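NRPS (Penicillium fellutanum, PDB 6NKI) binds NADPH dihydro-nicotinamide-adenine-dinucleotide phosphate in a Rossmann-type domain of the male sterility protein family and probably belongs to a nonribosomal peptide synthetase. Local coordinates at residues H39-D44 with E286-R291; Q212-F217 with H224-V229. One frame throughout, in Å; residues are numbered along the deposited sequence.

Contact 1 (H39-D44 with E286-R291); sequences HQLLVD and ETLHAR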
loop_
_atom_site.group_PDB
_atom_site.type_symbol
_atom_site.label_atom_id
_atom_site.label_comp_id
_atom_site.label_asym_id
_atom_site.label_seq_id
_atom_site.Cartn_x
_atom_site.Cartn_y
_atom_site.Cartn_z
ATOM N N HIS A 39 16.559 -2.476 7.048
ATOM C CA HIS A 39 16.073 -3.657 6.323
ATOM C C HIS A 39 16.021 -3.437 4.812
ATOM O O HIS A 39 16.570 -4.229 4.033
ATOM C CB HIS A 39 14.691 -4.005 6.843
ATOM C CG HIS A 39 14.115 -5.236 6.239
ATOM N ND1 HIS A 39 12.759 -5.445 6.143
ATOM C CD2 HIS A 39 14.708 -6.342 5.736
ATOM C CE1 HIS A 39 12.544 -6.615 5.576
ATOM N NE2 HIS A 39 13.710 -7.182 5.325
ATOM N N GLN A 40 15.387 -2.345 4.377
ATOM C CA GLN A 40 15.156 -2.222 2.946
ATOM C C GLN A 40 16.404 -1.786 2.192
ATOM O O GLN A 40 16.545 -2.108 1.009
ATOM C CB GLN A 40 13.986 -1.281 2.674
ATOM C CG GLN A 40 12.653 -1.808 3.154
ATOM C CD GLN A 40 11.526 -0.838 2.891
ATOM O OE1 GLN A 40 11.721 0.197 2.258
ATOM N NE2 GLN A 40 10.351 -1.141 3.426
ATOM N N LEU A 41 17.317 -1.048 2.827
ATOM C CA LEU A 41 18.608 -0.790 2.179
ATOM C C LEU A 41 19.354 -2.093 1.922
ATOM O O LEU A 41 19.688 -2.413 0.783
ATOM C CB LEU A 41 19.464 0.152 3.026
ATOM C CG LEU A 41 18.921 1.566 3.094
ATOM C CD1 LEU A 41 19.670 2.337 4.146
ATOM C CD2 LEU A 41 19.026 2.238 1.739
ATOM N N LEU A 42 19.556 -2.886 2.972
ATOM C CA LEU A 42 20.261 -4.157 2.866
ATOM C C LEU A 42 19.680 -5.077 1.782
ATOM O O LEU A 42 20.405 -5.931 1.258
ATOM C CB LEU A 42 20.246 -4.852 4.232
ATOM C CG LEU A 42 21.302 -4.450 5.275
ATOM C CD1 LEU A 42 21.176 -3.021 5.706
ATOM C CD2 LEU A 42 21.185 -5.311 6.503
ATOM N N VAL A 43 18.402 -4.936 1.414
ATOM C CA VAL A 43 17.924 -5.842 0.367
ATOM C C VAL A 43 18.166 -5.263 -1.029
ATOM O O VAL A 43 18.352 -6.024 -1.986
ATOM C CB VAL A 43 16.442 -6.245 0.568
ATOM C CG1 VAL A 43 16.249 -6.917 1.934
ATOM C CG2 VAL A 43 15.457 -5.067 0.350
ATOM N N ASP A 44 18.183 -3.938 -1.180
ATOM C CA ASP A 44 18.521 -3.354 -2.472
ATOM C C ASP A 44 19.906 -3.817 -2.910
ATOM O O ASP A 44 20.809 -4.010 -2.091
ATOM C CB ASP A 44 18.483 -1.823 -2.418
ATOM C CG ASP A 44 18.748 -1.179 -3.789
ATOM O OD1 ASP A 44 17.803 -1.089 -4.602
ATOM O OD2 ASP A 44 19.906 -0.801 -4.078
ATOM N N GLU A 286 13.538 8.003 -2.761
ATOM C CA GLU A 286 13.850 9.449 -2.841
ATOM C C GLU A 286 15.357 9.673 -2.700
ATOM O O GLU A 286 15.882 10.535 -3.402
ATOM C CB GLU A 286 13.073 10.219 -1.777
ATOM C CG GLU A 286 11.668 10.548 -2.220
ATOM C CD GLU A 286 11.599 10.983 -3.670
ATOM O OE1 GLU A 286 12.619 11.452 -4.175
ATOM O OE2 GLU A 286 10.530 10.842 -4.285
ATOM N N THR A 287 16.029 8.929 -1.826
ATOM C CA THR A 287 17.483 9.159 -1.665
ATOM C C THR A 287 18.305 8.288 -2.619
ATOM O O THR A 287 19.521 8.447 -2.610
ATOM C CB THR A 287 17.938 8.943 -0.219
ATOM O OG1 THR A 287 19.286 9.386 -0.115
ATOM C CG2 THR A 287 17.803 7.510 0.246
ATOM N N LEU A 288 17.696 7.391 -3.394
ATOM C CA LEU A 288 18.562 6.546 -4.257
ATOM C C LEU A 288 18.190 6.577 -5.739
ATOM O O LEU A 288 19.092 6.391 -6.547
ATOM C CB LEU A 288 18.511 5.100 -3.768
ATOM C CG LEU A 288 19.408 4.763 -2.586
ATOM C CD1 LEU A 288 19.619 3.263 -2.506
ATOM C CD2 LEU A 288 20.737 5.475 -2.705
ATOM N N HIS A 289 16.914 6.684 -6.092
ATOM C CA HIS A 289 16.596 6.569 -7.540
ATOM C C HIS A 289 15.715 7.702 -8.061
ATOM O O HIS A 289 15.073 7.489 -9.083
ATOM C CB HIS A 289 15.950 5.214 -7.828
ATOM C CG HIS A 289 16.817 4.042 -7.528
ATOM N ND1 HIS A 289 16.683 3.302 -6.384
ATOM C CD2 HIS A 289 17.819 3.473 -8.225
ATOM C CE1 HIS A 289 17.562 2.325 -6.385
ATOM N NE2 HIS A 289 18.268 2.408 -7.500
ATOM N N ALA A 290 15.639 8.842 -7.386
ATOM C CA ALA A 290 14.759 9.884 -7.951
ATOM C C ALA A 290 15.586 11.104 -8.344
ATOM O O ALA A 290 16.261 11.668 -7.471
ATOM C CB ALA A 290 13.692 10.249 -6.960
ATOM N N ARG A 291 15.493 11.507 -9.609
ATOM C CA ARG A 291 16.229 12.680 -10.082
ATOM C C ARG A 291 17.735 12.532 -9.864
ATOM O O ARG A 291 18.303 11.462 -10.095
ATOM C CB ARG A 291 15.718 13.954 -9.399
ATOM C CG ARG A 291 14.320 14.369 -9.824
ATOM C CD ARG A 291 13.849 15.599 -9.063
ATOM N NE ARG A 291 12.492 15.989 -9.440
ATOM C CZ ARG A 291 11.797 16.955 -8.847
ATOM N NH1 ARG A 291 12.327 17.631 -7.837
ATOM N NH2 ARG A 291 10.567 17.238 -9.258
#

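Contact 2 (Q212-F217 with H224-V229); sequences QLIGAF and HSLTIV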
loop_
_atom_site.group_PDB
_atom_site.type_symbol
_atom_site.label_atom_id
_atom_site.label_comp_id
_atom_site.label_asym_id
_atom_site.label_seq_id
_atom_site.Cartn_x
_atom_site.Cartn_y
_atom_site.Cartn_z
ATOM N N GLN A 212 14.155 24.130 8.120
ATOM C CA GLN A 212 14.395 25.467 7.580
ATOM C C GLN A 212 15.880 25.716 7.344
ATOM O O GLN A 212 16.256 26.560 6.523
ATOM C CB GLN A 212 13.807 26.516 8.521
ATOM C CG GLN A 212 13.956 27.912 7.997
ATOM C CD GLN A 212 13.305 28.075 6.639
ATOM O OE1 GLN A 212 12.211 27.563 6.395
ATOM N NE2 GLN A 212 13.986 28.778 5.737
ATOM N N LEU A 213 16.730 24.971 8.044
ATOM C CA LEU A 213 18.160 24.982 7.770
ATOM C C LEU A 213 18.471 24.387 6.395
ATOM O O LEU A 213 19.290 24.936 5.645
ATOM C CB LEU A 213 18.863 24.214 8.883
ATOM C CG LEU A 213 20.363 24.097 9.053
ATOM C CD1 LEU A 213 20.616 23.863 10.521
ATOM C CD2 LEU A 213 20.887 22.933 8.249
ATOM N N ILE A 214 17.830 23.253 6.054
ATOM C CA ILE A 214 18.045 22.580 4.766
ATOM C C ILE A 214 17.938 23.564 3.608
ATOM O O ILE A 214 18.748 23.541 2.671
ATOM C CB ILE A 214 17.039 21.420 4.592
ATOM C CG1 ILE A 214 17.285 20.259 5.558
ATOM C CG2 ILE A 214 17.100 20.865 3.179
ATOM C CD1 ILE A 214 18.419 19.355 5.139
ATOM N N GLY A 215 16.937 24.448 3.656
ATOM C CA GLY A 215 16.633 25.279 2.499
ATOM C C GLY A 215 17.757 26.225 2.121
ATOM O O GLY A 215 18.090 26.364 0.939
ATOM N N ALA A 216 18.347 26.896 3.111
ATOM C CA ALA A 216 19.453 27.802 2.819
ATOM C C ALA A 216 20.581 27.071 2.112
ATOM O O ALA A 216 21.214 27.623 1.204
ATOM C CB ALA A 216 19.956 28.460 4.104
ATOM N N PHE A 217 20.826 25.816 2.486
ATOM C CA PHE A 217 21.860 25.055 1.804
ATOM C C PHE A 217 21.465 24.772 0.361
ATOM O O PHE A 217 22.296 24.899 -0.548
ATOM C CB PHE A 217 22.143 23.761 2.564
ATOM C CG PHE A 217 23.238 22.917 1.960
ATOM C CD1 PHE A 217 24.575 23.238 2.141
ATOM C CD2 PHE A 217 22.926 21.802 1.205
ATOM C CE1 PHE A 217 25.577 22.455 1.576
ATOM C CE2 PHE A 217 23.922 21.018 0.637
ATOM C CZ PHE A 217 25.244 21.343 0.826
ATOM N N HIS A 224 23.908 18.814 -4.586
ATOM C CA HIS A 224 23.520 17.727 -3.698
ATOM C C HIS A 224 22.030 17.490 -3.848
ATOM O O HIS A 224 21.238 18.429 -3.717
ATOM C CB HIS A 224 23.882 18.055 -2.250
ATOM C CG HIS A 224 25.355 18.062 -1.999
ATOM N ND1 HIS A 224 26.088 16.905 -1.842
ATOM C CD2 HIS A 224 26.239 19.082 -1.921
ATOM C CE1 HIS A 224 27.360 17.216 -1.665
ATOM N NE2 HIS A 224 27.478 18.530 -1.706
ATOM N N SER A 225 21.653 16.251 -4.148
ATOM C CA SER A 225 20.234 15.912 -4.188
ATOM C C SER A 225 19.763 15.744 -2.750
ATOM O O SER A 225 20.211 14.835 -2.040
ATOM C CB SER A 225 19.994 14.642 -4.997
ATOM O OG SER A 225 20.405 13.493 -4.276
ATOM N N LEU A 226 18.872 16.620 -2.309
ATOM C CA LEU A 226 18.456 16.639 -0.916
ATOM C C LEU A 226 16.932 16.673 -0.824
ATOM O O LEU A 226 16.281 17.402 -1.578
ATOM C CB LEU A 226 19.129 17.821 -0.189
ATOM C CG LEU A 226 19.026 19.231 -0.772
ATOM C CD1 LEU A 226 17.784 19.945 -0.276
ATOM C CD2 LEU A 226 20.283 20.041 -0.484
ATOM N N THR A 227 16.363 15.844 0.065
ATOM C CA THR A 227 14.915 15.740 0.229
ATOM C C THR A 227 14.511 15.634 1.699
ATOM O O THR A 227 15.242 15.099 2.539
ATOM C CB THR A 227 14.332 14.525 -0.530
ATOM O OG1 THR A 227 14.938 13.318 -0.054
ATOM C CG2 THR A 227 14.542 14.649 -2.035
ATOM N N ILE A 228 13.309 16.126 1.987
ATOM C CA ILE A 228 12.697 16.048 3.309
ATOM C C ILE A 228 11.373 15.276 3.231
ATOM O O ILE A 228 10.555 15.496 2.328
ATOM C CB ILE A 228 12.501 17.463 3.886
ATOM C CG1 ILE A 228 13.879 18.080 4.168
ATOM C CG2 ILE A 228 11.619 17.443 5.113
ATOM C CD1 ILE A 228 13.827 19.524 4.500
ATOM N N VAL A 229 11.173 14.360 4.182
ATOM C CA VAL A 229 9.988 13.512 4.250
ATOM C C VAL A 229 9.352 13.687 5.630
ATOM O O VAL A 229 9.975 13.379 6.656
ATOM C CB VAL A 229 10.325 12.036 3.970
ATOM C CG1 VAL A 229 10.761 11.853 2.532
ATOM C CG2 VAL A 229 11.466 11.567 4.856
#

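Contact 1 (H39-D44 with E286-R291)
D44 meets H289 obliquely, its carboxylate plane turned 56° from that of the imidazole. The carboxylate arrives at the ring's edge and close to the ring plane, with OD1 of D44 3.9 Å from CE1 of H289. This is packing of an acidic oxygen against a polarised C-H edge, not a salt bridge: OD1 of D44 stays 4.6 Å from NE2 of H289. The nearby carboxylate would nevertheless tend to raise the basicity of the imidazole. Acid and imidazole sit where the chains leave helices 32-43 and 276-288 and can reach D46, whose backbone N bonds OD2 of D44 and whose own OD2 takes a weak hydrogen bond with NE2 of H289. D44 reaches across because its CG stands anti to the backbone N (chi1 -176°). H289 also packs on L328 of the second subunit.

Beside this pair the contact is apolar. CD2 of L41 lies 4.4 Å from CD1 of L288, a loose contact. Leucine suits both places, L41 buried and L288 partly exposed, because branched apolar ends pack between two helices without needing a polar partner. CD1 of L288 also lies 4.4 Å from OD2 of D44, so this leucine borders both the greasy and the polar part. Only 127 Å² is buried between the segments. Q40 extends the seam, packing on A280, S281 and I284 and bonding D277 O through NE2. The two helices pack together on one face of the parallel sheet, where T287 touches strands 122-125 and 162-166; the sheet's strand order, 3-2-1-4-5-6-7, marks the Rossmann fold.

Contact 2 (Q212-F217 with H224-V229)
I214 and F217, one helical turn apart, set helix 202-220 against strand 226-230 in a beta-alpha-beta crossover of the Rossmann fold, with strand 162-166 as the other arm. The segments run nearly antiparallel, at 161° with axes 9.9 Å apart at closest.

I214 comes first. Its beta-branched side chain offers two flanks: CG2 lies 3.6 Å from CD1 of L226, while CG1 lies 3.7 Å from CD1 of I228. In both pairs the side chains slide past each other in opposite directions, and I214 straddles two residues, i and i+2, that share the helix-facing side of the strand. L163 of the neighbouring strand extends this apolar surface.

At the next turn F217 holds its CG anti to the backbone N (chi1 -178°), which carries the ring out over the start of the strand. There CD2 of L226 sits in the plane of the phenyl ring, at its edge, 3.6 Å from CD2 of F217. A forked leucine fits this place well, one methyl serving I214 and the other F217. Beyond it the phenyl and imidazole rings of F217 and H224 meet obliquely, their planes 38° apart, and the phenyl is also stacked on H221.

H224 has both a polar and an apolar task: ND1 accepts a hydrogen bond from the backbone N of I161, while CD2 lies 3.7 Å from CZ of F217.

Helix 202-220 of contact 2 covers one face of the central parallel sheet and helix 276-288 of contact 1 the other; the centres of the two contacts are about 18 Å apart. In contact 2 the strand turns I214's partners toward helix 202-220, while T227 points the other way, and there it meets contact 1: T227 OG1 packs 4.0 Å from CB of E286. T164 joins the same junction, bonding T227 through its hydroxyl and touching T287. Along the chain, contact 2 is nested inside the loop that contact 1 closes. Neither contact touches the dinucleotide: the side chain of L41 in contact 1 is about 13 Å from the bound NDP, and the side chain of I228 in contact 2 is about 11 Å from the bound NDP.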